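Local structure of penaeus monodon metallodensovirus major capsid protein (Penaeus monodon metallodensovirus, 6WH7) at residues N86-Y91 with Y238-N243; P121-Y126 with S221-L226. The protein forms the icosahedral capsid of a shrimp densovirus, sixty copies building the shell that probably encloses and protects the viral genome. One frame throughout, in Å; residues are numbered along the deposited sequence.

Interaction 1. Residues N86-Y91 with Y238-N243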
loop_
_atom_site.group_PDB
_atom_site.type_symbol
_atom_site.label_atom_id
_atom_site.label_comp_id
_atom_site.label_asym_id
_atom_site.label_seq_id
_atom_site.Cartn_x
_atom_site.Cartn_y
_atom_site.Cartn_z
ATOM N N ASN A 86 -85.623 -44.485 1.684
ATOM C CA ASN A 86 -84.871 -45.664 1.309
ATOM C C ASN A 86 -85.524 -46.446 0.187
ATOM O O ASN A 86 -85.023 -47.505 -0.183
ATOM C CB ASN A 86 -84.623 -46.560 2.525
ATOM C CG ASN A 86 -85.884 -46.978 3.215
ATOM O OD1 ASN A 86 -86.930 -46.366 3.048
ATOM N ND2 ASN A 86 -85.796 -48.041 3.995
ATOM N N VAL A 87 -86.609 -45.940 -0.376
ATOM C CA VAL A 87 -87.331 -46.603 -1.447
ATOM C C VAL A 87 -86.918 -45.968 -2.766
ATOM O O VAL A 87 -86.866 -44.739 -2.877
ATOM C CB VAL A 87 -88.847 -46.493 -1.228
ATOM C CG1 VAL A 87 -89.601 -47.205 -2.317
ATOM C CG2 VAL A 87 -89.209 -47.028 0.127
ATOM N N MET A 88 -86.605 -46.801 -3.759
ATOM C CA MET A 88 -86.282 -46.284 -5.086
ATOM C C MET A 88 -87.433 -45.474 -5.654
ATOM O O MET A 88 -87.221 -44.426 -6.269
ATOM C CB MET A 88 -85.934 -47.433 -6.030
ATOM C CG MET A 88 -84.611 -48.097 -5.779
ATOM S SD MET A 88 -83.220 -47.022 -6.115
ATOM C CE MET A 88 -83.370 -46.863 -7.886
ATOM N N ARG A 89 -88.659 -45.942 -5.450
ATOM C CA ARG A 89 -89.838 -45.280 -5.990
ATOM C C ARG A 89 -89.988 -43.858 -5.480
ATOM O O ARG A 89 -90.669 -43.047 -6.112
ATOM C CB ARG A 89 -91.060 -46.104 -5.628
ATOM C CG ARG A 89 -92.327 -45.642 -6.236
ATOM C CD ARG A 89 -93.440 -46.499 -5.753
ATOM N NE ARG A 89 -93.292 -47.879 -6.189
ATOM C CZ ARG A 89 -93.773 -48.341 -7.333
ATOM N NH1 ARG A 89 -94.444 -47.533 -8.137
ATOM N NH2 ARG A 89 -93.600 -49.608 -7.666
ATOM N N PHE A 90 -89.353 -43.539 -4.359
ATOM C CA PHE A 90 -89.465 -42.216 -3.769
ATOM C C PHE A 90 -88.783 -41.166 -4.632
ATOM O O PHE A 90 -89.302 -40.062 -4.806
ATOM C CB PHE A 90 -88.866 -42.272 -2.365
ATOM C CG PHE A 90 -88.877 -40.976 -1.622
ATOM C CD1 PHE A 90 -90.039 -40.492 -1.067
ATOM C CD2 PHE A 90 -87.705 -40.289 -1.398
ATOM C CE1 PHE A 90 -90.039 -39.323 -0.360
ATOM C CE2 PHE A 90 -87.702 -39.127 -0.689
ATOM C CZ PHE A 90 -88.869 -38.643 -0.170
ATOM N N TYR A 91 -87.606 -41.484 -5.156
ATOM C CA TYR A 91 -86.791 -40.523 -5.882
ATOM C C TYR A 91 -87.134 -40.400 -7.359
ATOM O O TYR A 91 -87.209 -39.291 -7.892
ATOM C CB TYR A 91 -85.332 -40.905 -5.721
ATOM C CG TYR A 91 -84.898 -40.864 -4.299
ATOM C CD1 TYR A 91 -84.414 -39.701 -3.744
ATOM C CD2 TYR A 91 -84.998 -41.981 -3.498
ATOM C CE1 TYR A 91 -84.023 -39.657 -2.445
ATOM C CE2 TYR A 91 -84.609 -41.944 -2.199
ATOM C CZ TYR A 91 -84.119 -40.779 -1.675
ATOM O OH TYR A 91 -83.722 -40.726 -0.366
ATOM N N TYR A 238 -86.426 -51.243 -2.357
ATOM C CA TYR A 238 -85.615 -50.282 -1.635
ATOM C C TYR A 238 -84.402 -49.927 -2.477
ATOM O O TYR A 238 -84.040 -50.643 -3.411
ATOM C CB TYR A 238 -85.144 -50.848 -0.301
ATOM C CG TYR A 238 -86.224 -51.150 0.696
ATOM C CD1 TYR A 238 -86.721 -50.163 1.523
ATOM C CD2 TYR A 238 -86.712 -52.430 0.845
ATOM C CE1 TYR A 238 -87.689 -50.435 2.445
ATOM C CE2 TYR A 238 -87.681 -52.708 1.768
ATOM C CZ TYR A 238 -88.167 -51.705 2.564
ATOM O OH TYR A 238 -89.141 -51.973 3.485
ATOM N N VAL A 239 -83.772 -48.802 -2.159
ATOM C CA VAL A 239 -82.545 -48.485 -2.875
ATOM C C VAL A 239 -81.591 -49.577 -2.418
ATOM O O VAL A 239 -81.737 -50.076 -1.294
ATOM C CB VAL A 239 -81.987 -47.088 -2.560
ATOM C CG1 VAL A 239 -83.090 -46.057 -2.357
ATOM C CG2 VAL A 239 -80.948 -47.139 -1.485
ATOM N N PRO A 240 -80.646 -50.010 -3.242
ATOM C CA PRO A 240 -79.782 -51.123 -2.845
ATOM C C PRO A 240 -79.092 -50.865 -1.514
ATOM O O PRO A 240 -78.441 -49.841 -1.316
ATOM C CB PRO A 240 -78.786 -51.201 -3.997
ATOM C CG PRO A 240 -79.549 -50.686 -5.151
ATOM C CD PRO A 240 -80.429 -49.615 -4.638
ATOM N N GLN A 241 -79.237 -51.817 -0.593
ATOM C CA GLN A 241 -78.708 -51.689 0.755
ATOM C C GLN A 241 -78.317 -53.058 1.267
ATOM O O GLN A 241 -79.010 -54.038 1.011
ATOM C CB GLN A 241 -79.729 -51.092 1.721
ATOM C CG GLN A 241 -80.121 -49.683 1.436
ATOM C CD GLN A 241 -81.229 -49.231 2.323
ATOM O OE1 GLN A 241 -81.933 -50.035 2.904
ATOM N NE2 GLN A 241 -81.420 -47.941 2.406
ATOM N N ASN A 242 -77.229 -53.111 2.015
ATOM C CA ASN A 242 -76.798 -54.314 2.710
ATOM C C ASN A 242 -77.078 -54.099 4.189
ATOM O O ASN A 242 -76.413 -53.290 4.834
ATOM C CB ASN A 242 -75.322 -54.580 2.444
ATOM C CG ASN A 242 -75.063 -55.048 1.033
ATOM O OD1 ASN A 242 -75.909 -55.676 0.412
ATOM N ND2 ASN A 242 -73.900 -54.716 0.509
ATOM N N ASN A 243 -78.057 -54.820 4.724
ATOM C CA ASN A 243 -78.617 -54.522 6.032
ATOM C C ASN A 243 -78.890 -55.810 6.783
ATOM O O ASN A 243 -78.708 -56.911 6.265
ATOM C CB ASN A 243 -79.939 -53.762 5.922
ATOM C CG ASN A 243 -79.772 -52.397 5.374
ATOM O OD1 ASN A 243 -78.694 -51.829 5.429
ATOM N ND2 ASN A 243 -80.842 -51.842 4.848
#
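The carbonyl oxygen of Asn86 receives the amide of Val239, with N 2.7 Å from O and a nearly straight N-H...O angle of 165°. The donor nitrogen is tilted from the carbonyl plane. Here the short helix 88-92, which follows strand C of the viral jelly roll, meets the long loop between strands G and H. Val87 and Tyr238 form a lone beta bridge rather than a strand pair, and just beyond it the backbone of Met88 bonds to Ala237. The same oxygen of Asn86 also lies in the plane of the Tyr238 ring, at its edge, while Val239 CG1 lies close to the same carbonyl. Alongside runs the Asn86 amide. Its CG sits between the backbone N and the carbonyl carbon (chi1 57°), which turns the amide to run the same way as the tyrosine. Amide and ring planes are inclined by 55°, so they are not stacked, and ND2 comes 3.4 Å from CD1 of Tyr238. Both polar ends then reach one residue, Gln345: Tyr238 OH takes a hydrogen bond from its amide, and Asn86 ND2 gives a weak one to its carbonyl. This shared second-shell residue helps to fix the two groups side by side in the protein interior. The other flank is apolar. The Met88 chain, bent at chi2 and chi3, crosses Val239 at about a right angle, and Pro121 and Ile297 add to its packing. Its sulfur SD lies 3.8 Å from Val239 CB and 4.1 Å from Pro240 CD.

Interaction 2. Residues P121-Y126 with S221-L226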
loop_
_atom_site.group_PDB
_atom_site.type_symbol
_atom_site.label_atom_id
_atom_site.label_comp_id
_atom_site.label_asym_id
_atom_site.label_seq_id
_atom_site.Cartn_x
_atom_site.Cartn_y
_atom_site.Cartn_z
ATOM N N PRO A 121 -78.009 -47.074 -9.427
ATOM C CA PRO A 121 -78.577 -45.912 -8.731
ATOM C C PRO A 121 -77.577 -44.924 -8.157
ATOM O O PRO A 121 -77.962 -43.770 -7.958
ATOM C CB PRO A 121 -79.410 -46.557 -7.621
ATOM C CG PRO A 121 -79.757 -47.867 -8.151
ATOM C CD PRO A 121 -78.545 -48.326 -8.883
ATOM N N THR A 122 -76.360 -45.336 -7.802
ATOM C CA THR A 122 -75.352 -44.469 -7.179
ATOM C C THR A 122 -75.931 -43.556 -6.102
ATOM O O THR A 122 -76.689 -44.015 -5.248
ATOM C CB THR A 122 -74.608 -43.632 -8.216
ATOM O OG1 THR A 122 -75.510 -42.745 -8.865
ATOM C CG2 THR A 122 -73.994 -44.527 -9.241
ATOM N N LYS A 123 -75.607 -42.269 -6.132
ATOM C CA LYS A 123 -76.042 -41.378 -5.065
ATOM C C LYS A 123 -77.555 -41.202 -5.073
ATOM O O LYS A 123 -78.209 -41.276 -6.111
ATOM C CB LYS A 123 -75.379 -40.007 -5.187
ATOM C CG LYS A 123 -75.685 -39.093 -4.019
ATOM C CD LYS A 123 -75.206 -37.686 -4.238
ATOM C CE LYS A 123 -73.701 -37.602 -4.223
ATOM N NZ LYS A 123 -73.233 -36.212 -4.450
ATOM N N VAL A 124 -78.109 -40.970 -3.887
ATOM C CA VAL A 124 -79.525 -40.671 -3.736
ATOM C C VAL A 124 -79.647 -39.699 -2.573
ATOM O O VAL A 124 -78.856 -39.737 -1.632
ATOM C CB VAL A 124 -80.345 -41.960 -3.505
ATOM C CG1 VAL A 124 -80.306 -42.406 -2.056
ATOM C CG2 VAL A 124 -81.712 -41.813 -4.016
ATOM N N GLY A 125 -80.610 -38.798 -2.649
ATOM C CA GLY A 125 -80.725 -37.792 -1.617
ATOM C C GLY A 125 -81.979 -36.966 -1.783
ATOM O O GLY A 125 -82.609 -36.958 -2.842
ATOM N N TYR A 126 -82.329 -36.267 -0.709
ATOM C CA TYR A 126 -83.485 -35.389 -0.720
ATOM C C TYR A 126 -83.202 -34.175 0.147
ATOM O O TYR A 126 -82.320 -34.187 1.002
ATOM C CB TYR A 126 -84.747 -36.106 -0.242
ATOM C CG TYR A 126 -84.772 -36.454 1.219
ATOM C CD1 TYR A 126 -85.396 -35.629 2.133
ATOM C CD2 TYR A 126 -84.165 -37.599 1.690
ATOM C CE1 TYR A 126 -85.424 -35.940 3.458
ATOM C CE2 TYR A 126 -84.189 -37.911 3.019
ATOM C CZ TYR A 126 -84.821 -37.080 3.897
ATOM O OH TYR A 126 -84.845 -37.393 5.228
ATOM N N SER A 221 -78.192 -37.103 1.955
ATOM C CA SER A 221 -77.718 -37.847 0.805
ATOM C C SER A 221 -77.268 -39.226 1.241
ATOM O O SER A 221 -76.909 -39.453 2.396
ATOM C CB SER A 221 -76.559 -37.140 0.105
ATOM O OG SER A 221 -76.978 -35.914 -0.458
ATOM N N HIS A 222 -77.292 -40.152 0.293
ATOM C CA HIS A 222 -76.731 -41.476 0.500
ATOM C C HIS A 222 -75.992 -41.877 -0.759
ATOM O O HIS A 222 -76.589 -41.928 -1.836
ATOM C CB HIS A 222 -77.822 -42.486 0.821
ATOM C CG HIS A 222 -77.308 -43.851 1.141
ATOM N ND1 HIS A 222 -76.532 -44.112 2.246
ATOM C CD2 HIS A 222 -77.465 -45.032 0.504
ATOM C CE1 HIS A 222 -76.231 -45.396 2.274
ATOM N NE2 HIS A 222 -76.785 -45.977 1.228
ATOM N N ASP A 223 -74.710 -42.169 -0.625
ATOM C CA ASP A 223 -73.924 -42.672 -1.734
ATOM C C ASP A 223 -74.051 -44.181 -1.816
ATOM O O ASP A 223 -74.076 -44.873 -0.799
ATOM C CB ASP A 223 -72.455 -42.292 -1.586
ATOM C CG ASP A 223 -72.200 -40.836 -1.857
ATOM O OD1 ASP A 223 -73.081 -40.174 -2.433
ATOM O OD2 ASP A 223 -71.108 -40.349 -1.503
ATOM N N LEU A 224 -74.130 -44.686 -3.038
ATOM C CA LEU A 224 -74.106 -46.114 -3.309
ATOM C C LEU A 224 -72.856 -46.424 -4.109
ATOM O O LEU A 224 -72.648 -45.850 -5.180
ATOM C CB LEU A 224 -75.338 -46.556 -4.093
ATOM C CG LEU A 224 -76.636 -46.898 -3.387
ATOM C CD1 LEU A 224 -77.227 -45.685 -2.753
ATOM C CD2 LEU A 224 -77.578 -47.461 -4.397
ATOM N N ASP A 225 -72.027 -47.316 -3.595
ATOM C CA ASP A 225 -70.953 -47.902 -4.385
ATOM C C ASP A 225 -71.323 -49.363 -4.575
ATOM O O ASP A 225 -71.155 -50.178 -3.668
ATOM C CB ASP A 225 -69.607 -47.749 -3.694
ATOM C CG ASP A 225 -68.454 -48.139 -4.582
ATOM O OD1 ASP A 225 -68.688 -48.407 -5.773
ATOM O OD2 ASP A 225 -67.309 -48.181 -4.091
ATOM N N LEU A 226 -71.786 -49.694 -5.766
ATOM C CA LEU A 226 -72.183 -51.042 -6.123
ATOM C C LEU A 226 -71.113 -51.619 -7.032
ATOM O O LEU A 226 -70.632 -50.938 -7.942
ATOM C CB LEU A 226 -73.537 -51.037 -6.836
ATOM C CG LEU A 226 -74.785 -50.606 -6.068
ATOM C CD1 LEU A 226 -75.911 -50.333 -7.011
ATOM C CD2 LEU A 226 -75.207 -51.699 -5.140
#
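Leu224 drives its side chain toward Thr122 and has the most surface buried here. Its CB and CD1 lie over the carbonyl of Thr122. The other methyl, CD2, continues past it to Pro121 CB at 3.8 Å. Two residues further on, Leu226 crosses the proline at about a right angle with CD1 near the ring's CD, and Met362 packs on both leucines. Lys123, next in buried surface, behaves quite differently. With CG anti to the backbone N (chi1 -174°) and a bend at chi3, its chain runs beside that of Asp223, pointing the same way. The carboxylate oxygen OD1 of Asp223 lies along the aliphatic part of Lys123, near CG and CE. NZ remains 4.4 Å from that oxygen, beyond a salt bridge, though the opposite charges probably still attract. These residues lie where two jelly-roll strands, D (118-135) and G (218-222), run out of their antiparallel pairing in the BIDG sheet. Strand 287-302 of the same sheet takes the opposite edge of D through backbone bonds of Lys123 and Gly125 to Glu298 and Glu296. Val124 and His222 form the hydrogen-bonded pair on the G side: Val124 N donates to His222 O over 2.7 Å, and His222 N returns a bond to Val124 O. Their side chains share one sheet face and meet obliquely, Val124 CG1 resting 3.8 Å from His222 CB. On the other face Gly125 and Ser221 form the next, non-hydrogen-bonded pair, their CA atoms 3.9 Å apart.

Overall arrangement
The two interactions show how a jelly roll joins its sheet to its inserted segments. Their centres are about 9 Å apart, and they pack directly together: Tyr91 lies on Val124 and Gly125, Met88 on Pro121, and Pro240 on Leu224. Along the chain the order is 86-91, 121-126, 221-226, 238-243, so the D-G strand pairing of interaction 2 falls between the partners of interaction 1. Helix 88-92 thus covers the D strand and its neighbour 287-302, while the loop after strand G folds back against the helix and strand 118-135, with Pro240 on Pro121. Toward the subunit boundary, the Asn243 backbone hydrogen-bonds to a second subunit and Asp225 forms a salt bridge with Arg356 of a third.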